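Local coordinates for protein anaphase-promoting complex subunit cut9 (Schizosaccharomyces pombe, PDB 2XPI) that serves as a subunit of the anaphase-promoting complex, a ubiquitin ligase that controls progression through mitosis and G1, and forms homodimers through its TPR repeats, at residues M452-Q465 with L477-S489. Sequence-based numbering, arbitrary orientation.
Sequences MQLGNILLANEYLQ and LLNELGVVAFNKS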
loop_
_atom_site.group_PDB
_atom_site.type_symbol
_atom_site.label_atom_id
_atom_site.label_comp_id
_atom_site.label_asym_id
_atom_site.label_seq_id
_atom_site.Cartn_x
_atom_site.Cartn_y
_atom_site.Cartn_z
ATOM N N MET A 452 -24.226 3.478 42.005
ATOM C CA MET A 452 -25.107 4.305 42.816
ATOM C C MET A 452 -26.504 4.393 42.211
ATOM O O MET A 452 -27.496 4.220 42.917
ATOM C CB MET A 452 -24.529 5.699 42.994
ATOM C CG MET A 452 -23.559 5.757 44.124
ATOM S SD MET A 452 -23.182 7.428 44.614
ATOM C CE MET A 452 -21.742 7.745 43.607
ATOM N N GLN A 453 -26.570 4.652 40.907
ATOM C CA GLN A 453 -27.835 4.703 40.178
ATOM C C GLN A 453 -28.672 3.452 40.394
ATOM O O GLN A 453 -29.877 3.531 40.576
ATOM C CB GLN A 453 -27.569 4.838 38.686
ATOM C CG GLN A 453 -26.687 5.984 38.347
ATOM C CD GLN A 453 -27.343 7.287 38.677
ATOM O OE1 GLN A 453 -28.373 7.631 38.095
ATOM N NE2 GLN A 453 -26.760 8.029 39.623
ATOM N N LEU A 454 -28.030 2.294 40.359
ATOM C CA LEU A 454 -28.739 1.039 40.507
ATOM C C LEU A 454 -29.159 0.794 41.952
ATOM O O LEU A 454 -29.973 -0.090 42.234
ATOM C CB LEU A 454 -27.864 -0.117 40.028
ATOM C CG LEU A 454 -27.592 -0.092 38.531
ATOM C CD1 LEU A 454 -26.736 -1.268 38.104
ATOM C CD2 LEU A 454 -28.908 -0.074 37.775
ATOM N N GLY A 455 -28.583 1.566 42.867
ATOM C CA GLY A 455 -28.794 1.332 44.278
ATOM C C GLY A 455 -27.851 0.341 44.949
ATOM O O GLY A 455 -28.111 -0.054 46.082
ATOM N N ASN A 456 -26.769 -0.073 44.288
ATOM C CA ASN A 456 -25.783 -0.922 44.957
ATOM C C ASN A 456 -24.755 -0.053 45.652
ATOM O O ASN A 456 -23.680 0.193 45.127
ATOM C CB ASN A 456 -25.092 -1.898 43.998
ATOM C CG ASN A 456 -26.054 -2.507 42.990
ATOM O OD1 ASN A 456 -27.270 -2.458 43.177
ATOM N ND2 ASN A 456 -25.515 -3.073 41.904
ATOM N N ILE A 457 -25.101 0.426 46.834
ATOM C CA ILE A 457 -24.222 1.280 47.622
ATOM C C ILE A 457 -22.992 0.521 48.097
ATOM O O ILE A 457 -21.918 1.092 48.202
ATOM C CB ILE A 457 -24.952 1.846 48.871
ATOM C CG1 ILE A 457 -26.426 1.420 48.877
ATOM C CG2 ILE A 457 -24.819 3.358 48.940
ATOM C CD1 ILE A 457 -26.653 -0.071 49.166
ATOM N N LEU A 458 -23.139 -0.758 48.413
ATOM C CA LEU A 458 -21.973 -1.505 48.865
ATOM C C LEU A 458 -20.978 -1.559 47.716
ATOM O O LEU A 458 -19.791 -1.267 47.877
ATOM C CB LEU A 458 -22.338 -2.913 49.343
ATOM C CG LEU A 458 -21.136 -3.841 49.601
ATOM C CD1 LEU A 458 -20.928 -4.184 51.093
ATOM C CD2 LEU A 458 -21.221 -5.122 48.760
ATOM N N LEU A 459 -21.488 -1.910 46.544
ATOM C CA LEU A 459 -20.658 -2.063 45.368
ATOM C C LEU A 459 -20.084 -0.709 44.960
ATOM O O LEU A 459 -18.886 -0.589 44.689
ATOM C CB LEU A 459 -21.477 -2.668 44.239
ATOM C CG LEU A 459 -20.683 -3.470 43.222
ATOM C CD1 LEU A 459 -19.916 -4.560 43.936
ATOM C CD2 LEU A 459 -21.601 -4.055 42.159
ATOM N N ALA A 460 -20.945 0.307 44.934
ATOM C CA ALA A 460 -20.544 1.646 44.547
ATOM C C ALA A 460 -19.438 2.132 45.468
ATOM O O ALA A 460 -18.539 2.850 45.055
ATOM C CB ALA A 460 -21.742 2.597 44.598
ATOM N N ASN A 461 -19.498 1.735 46.722
ATOM C CA ASN A 461 -18.481 2.131 47.670
ATOM C C ASN A 461 -17.181 1.355 47.453
ATOM O O ASN A 461 -16.099 1.905 47.611
ATOM C CB ASN A 461 -18.985 1.936 49.101
ATOM C CG ASN A 461 -18.005 2.440 50.126
ATOM O OD1 ASN A 461 -17.533 3.570 50.035
ATOM N ND2 ASN A 461 -17.684 1.605 51.106
ATOM N N GLU A 462 -17.282 0.080 47.104
ATOM C CA GLU A 462 -16.090 -0.691 46.758
ATOM C C GLU A 462 -15.301 0.028 45.662
ATOM O O GLU A 462 -14.130 0.348 45.833
ATOM C CB GLU A 462 -16.482 -2.068 46.244
ATOM C CG GLU A 462 -17.074 -2.976 47.280
ATOM C CD GLU A 462 -16.031 -3.868 47.868
ATOM O OE1 GLU A 462 -16.333 -5.040 48.146
ATOM O OE2 GLU A 462 -14.890 -3.396 48.026
ATOM N N TYR A 463 -15.957 0.277 44.533
ATOM C CA TYR A 463 -15.322 0.971 43.435
ATOM C C TYR A 463 -14.802 2.366 43.834
ATOM O O TYR A 463 -13.719 2.775 43.415
ATOM C CB TYR A 463 -16.291 1.085 42.265
ATOM C CG TYR A 463 -16.543 -0.188 41.486
ATOM C CD1 TYR A 463 -15.539 -0.783 40.718
ATOM C CD2 TYR A 463 -17.795 -0.769 41.475
ATOM C CE1 TYR A 463 -15.784 -1.934 39.973
ATOM C CE2 TYR A 463 -18.051 -1.916 40.748
ATOM C CZ TYR A 463 -17.047 -2.490 39.993
ATOM O OH TYR A 463 -17.338 -3.632 39.273
ATOM N N LEU A 464 -15.550 3.102 44.650
ATOM C CA LEU A 464 -15.103 4.441 45.023
ATOM C C LEU A 464 -13.868 4.452 45.937
ATOM O O LEU A 464 -12.961 5.260 45.740
ATOM C CB LEU A 464 -16.252 5.270 45.608
ATOM C CG LEU A 464 -17.337 5.675 44.597
ATOM C CD1 LEU A 464 -18.486 6.348 45.297
ATOM C CD2 LEU A 464 -16.806 6.565 43.513
ATOM N N GLN A 465 -13.818 3.565 46.925
ATOM C CA GLN A 465 -12.601 3.413 47.740
ATOM C C GLN A 465 -11.424 3.015 46.852
ATOM O O GLN A 465 -10.291 3.446 47.060
ATOM C CB GLN A 465 -12.793 2.370 48.852
ATOM C CG GLN A 465 -13.806 2.774 49.908
ATOM C CD GLN A 465 -13.437 4.084 50.595
ATOM O OE1 GLN A 465 -12.252 4.356 50.844
ATOM N NE2 GLN A 465 -14.451 4.898 50.921
ATOM N N LEU A 477 -14.753 12.748 42.631
ATOM C CA LEU A 477 -14.664 11.559 43.442
ATOM C C LEU A 477 -15.090 11.868 44.857
ATOM O O LEU A 477 -15.752 11.055 45.500
ATOM C CB LEU A 477 -13.219 11.074 43.451
ATOM C CG LEU A 477 -12.852 9.967 44.431
ATOM C CD1 LEU A 477 -13.547 8.672 44.074
ATOM C CD2 LEU A 477 -11.358 9.792 44.405
ATOM N N LEU A 478 -14.697 13.043 45.353
ATOM C CA LEU A 478 -15.082 13.467 46.700
ATOM C C LEU A 478 -16.574 13.734 46.749
ATOM O O LEU A 478 -17.240 13.428 47.728
ATOM C CB LEU A 478 -14.289 14.694 47.146
ATOM C CG LEU A 478 -12.781 14.460 47.293
ATOM C CD1 LEU A 478 -12.062 15.764 47.560
ATOM C CD2 LEU A 478 -12.482 13.447 48.390
ATOM N N ASN A 479 -17.107 14.297 45.680
ATOM C CA ASN A 479 -18.547 14.412 45.586
ATOM C C ASN A 479 -19.222 13.045 45.675
ATOM O O ASN A 479 -20.150 12.864 46.432
ATOM C CB ASN A 479 -18.987 15.144 44.316
ATOM C CG ASN A 479 -20.496 15.246 44.216
ATOM O OD1 ASN A 479 -21.158 14.342 43.716
ATOM N ND2 ASN A 479 -21.048 16.327 44.730
ATOM N N GLU A 480 -18.742 12.076 44.908
ATOM C CA GLU A 480 -19.358 10.753 44.907
ATOM C C GLU A 480 -19.228 10.030 46.255
ATOM O O GLU A 480 -20.153 9.359 46.697
ATOM C CB GLU A 480 -18.812 9.898 43.762
ATOM C CG GLU A 480 -18.933 10.551 42.401
ATOM C CD GLU A 480 -20.365 10.949 42.051
ATOM O OE1 GLU A 480 -21.278 10.125 42.265
ATOM O OE2 GLU A 480 -20.584 12.085 41.557
ATOM N N LEU A 481 -18.084 10.151 46.908
ATOM C CA LEU A 481 -17.935 9.587 48.240
ATOM C C LEU A 481 -18.912 10.256 49.215
ATOM O O LEU A 481 -19.361 9.639 50.185
ATOM C CB LEU A 481 -16.509 9.784 48.735
ATOM C CG LEU A 481 -15.489 8.787 48.215
ATOM C CD1 LEU A 481 -14.078 9.336 48.406
ATOM C CD2 LEU A 481 -15.688 7.450 48.922
ATOM N N GLY A 482 -19.239 11.518 48.937
ATOM C CA GLY A 482 -20.119 12.293 49.792
ATOM C C GLY A 482 -21.574 11.909 49.621
ATOM O O GLY A 482 -22.326 11.883 50.584
ATOM N N VAL A 483 -21.968 11.608 48.390
ATOM C CA VAL A 483 -23.315 11.133 48.114
ATOM C C VAL A 483 -23.556 9.757 48.745
ATOM O O VAL A 483 -24.691 9.355 48.993
ATOM C CB VAL A 483 -23.578 11.066 46.604
ATOM C CG1 VAL A 483 -24.888 10.348 46.322
ATOM C CG2 VAL A 483 -23.610 12.466 46.031
ATOM N N VAL A 484 -22.471 9.051 49.021
ATOM C CA VAL A 484 -22.544 7.720 49.589
ATOM C C VAL A 484 -22.665 7.834 51.098
ATOM O O VAL A 484 -23.489 7.168 51.707
ATOM C CB VAL A 484 -21.312 6.859 49.148
ATOM C CG1 VAL A 484 -20.886 5.874 50.212
ATOM C CG2 VAL A 484 -21.613 6.153 47.846
ATOM N N ALA A 485 -21.865 8.697 51.704
ATOM C CA ALA A 485 -21.970 8.911 53.139
ATOM C C ALA A 485 -23.345 9.462 53.474
ATOM O O ALA A 485 -23.902 9.152 54.500
ATOM C CB ALA A 485 -20.898 9.857 53.607
ATOM N N PHE A 486 -23.889 10.290 52.593
ATOM C CA PHE A 486 -25.215 10.849 52.778
ATOM C C PHE A 486 -26.282 9.770 52.604
ATOM O O PHE A 486 -27.331 9.824 53.232
ATOM C CB PHE A 486 -25.432 12.008 51.794
ATOM C CG PHE A 486 -26.822 12.590 51.816
ATOM C CD1 PHE A 486 -27.858 11.981 51.123
ATOM C CD2 PHE A 486 -27.089 13.757 52.502
ATOM C CE1 PHE A 486 -29.149 12.516 51.136
ATOM C CE2 PHE A 486 -28.377 14.306 52.517
ATOM C CZ PHE A 486 -29.403 13.678 51.827
ATOM N N ASN A 487 -26.016 8.784 51.759
ATOM C CA ASN A 487 -26.976 7.708 51.534
ATOM C C ASN A 487 -27.015 6.689 52.667
ATOM O O ASN A 487 -28.087 6.212 53.031
ATOM C CB ASN A 487 -26.766 7.057 50.172
ATOM C CG ASN A 487 -27.395 7.861 49.067
ATOM O OD1 ASN A 487 -28.461 8.445 49.249
ATOM N ND2 ASN A 487 -26.735 7.921 47.922
ATOM N N LYS A 488 -25.856 6.375 53.237
ATOM C CA LYS A 488 -25.826 5.882 54.605
ATOM C C LYS A 488 -26.325 7.102 55.373
ATOM O O LYS A 488 -26.738 8.082 54.760
ATOM C CB LYS A 488 -24.398 5.516 55.000
ATOM C CG LYS A 488 -23.552 5.081 53.809
ATOM C CD LYS A 488 -22.518 4.013 54.164
ATOM C CE LYS A 488 -21.765 3.525 52.922
ATOM N NZ LYS A 488 -20.924 2.309 53.174
ATOM N N SER A 489 -26.312 7.114 56.689
ATOM C CA SER A 489 -26.705 8.380 57.299
ATOM C C SER A 489 -25.570 9.073 58.034
ATOM O O SER A 489 -25.680 9.405 59.210
ATOM C CB SER A 489 -27.954 8.231 58.158
ATOM O OG SER A 489 -29.101 8.481 57.355
#
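Leu-464 and Val-484 interlock as knobs into holes, each taken up by side chains of the other segment. Leu-464 sits among Leu-477, Glu-480, Leu-481 and Val-484: its CD2 and Leu-477 CD1 meet at 3.9 Å as the two leucines run past each other in opposite directions, while CD1 lies over the backbone of Glu-480 and 4.0 Å from Val-484 CG2. In return Val-484 enters a hole formed by Met-452, Ile-457, Asn-461 and Leu-464. Met-452 joins in from the preceding helix, crossing Val-484 at about a right angle. With its CG anti to the carbonyl carbon (chi1 -85°) and chi2 extended, its SD touches both Val-483 CG1 and Val-484 CG2, 3.8 Å from each. An alanine in place of this methionine would take the sulfur away from both valines and would probably leave a gap between helices 442-454 and 475-487.

No hydrogen bond crosses between the segments. Gln-465 NE2 gives a weak but nearly straight bond to Asn-461 OD1 (3.5 Å) within its own helix, and the same NE2 rests against Leu-481 CD2 at 3.5 Å. The Glu-480 carboxylate finds its partner outside the two segments: OE1 is hydrogen-bonded to a polar side chain of the chain of another protein.

Gly-455, in a Schellman motif, ends helix 442-454 and lets the chain turn into helix 457-470. Segments 457-465 and 477-487 then run roughly antiparallel, at 149° with axes 10.4 Å apart, joining TPR 11 to the first helix of TPR 12 in the stacked helical hairpins of a tetratricopeptide-repeat superhelix, where repeats 8 and 10-13 bind hcn1.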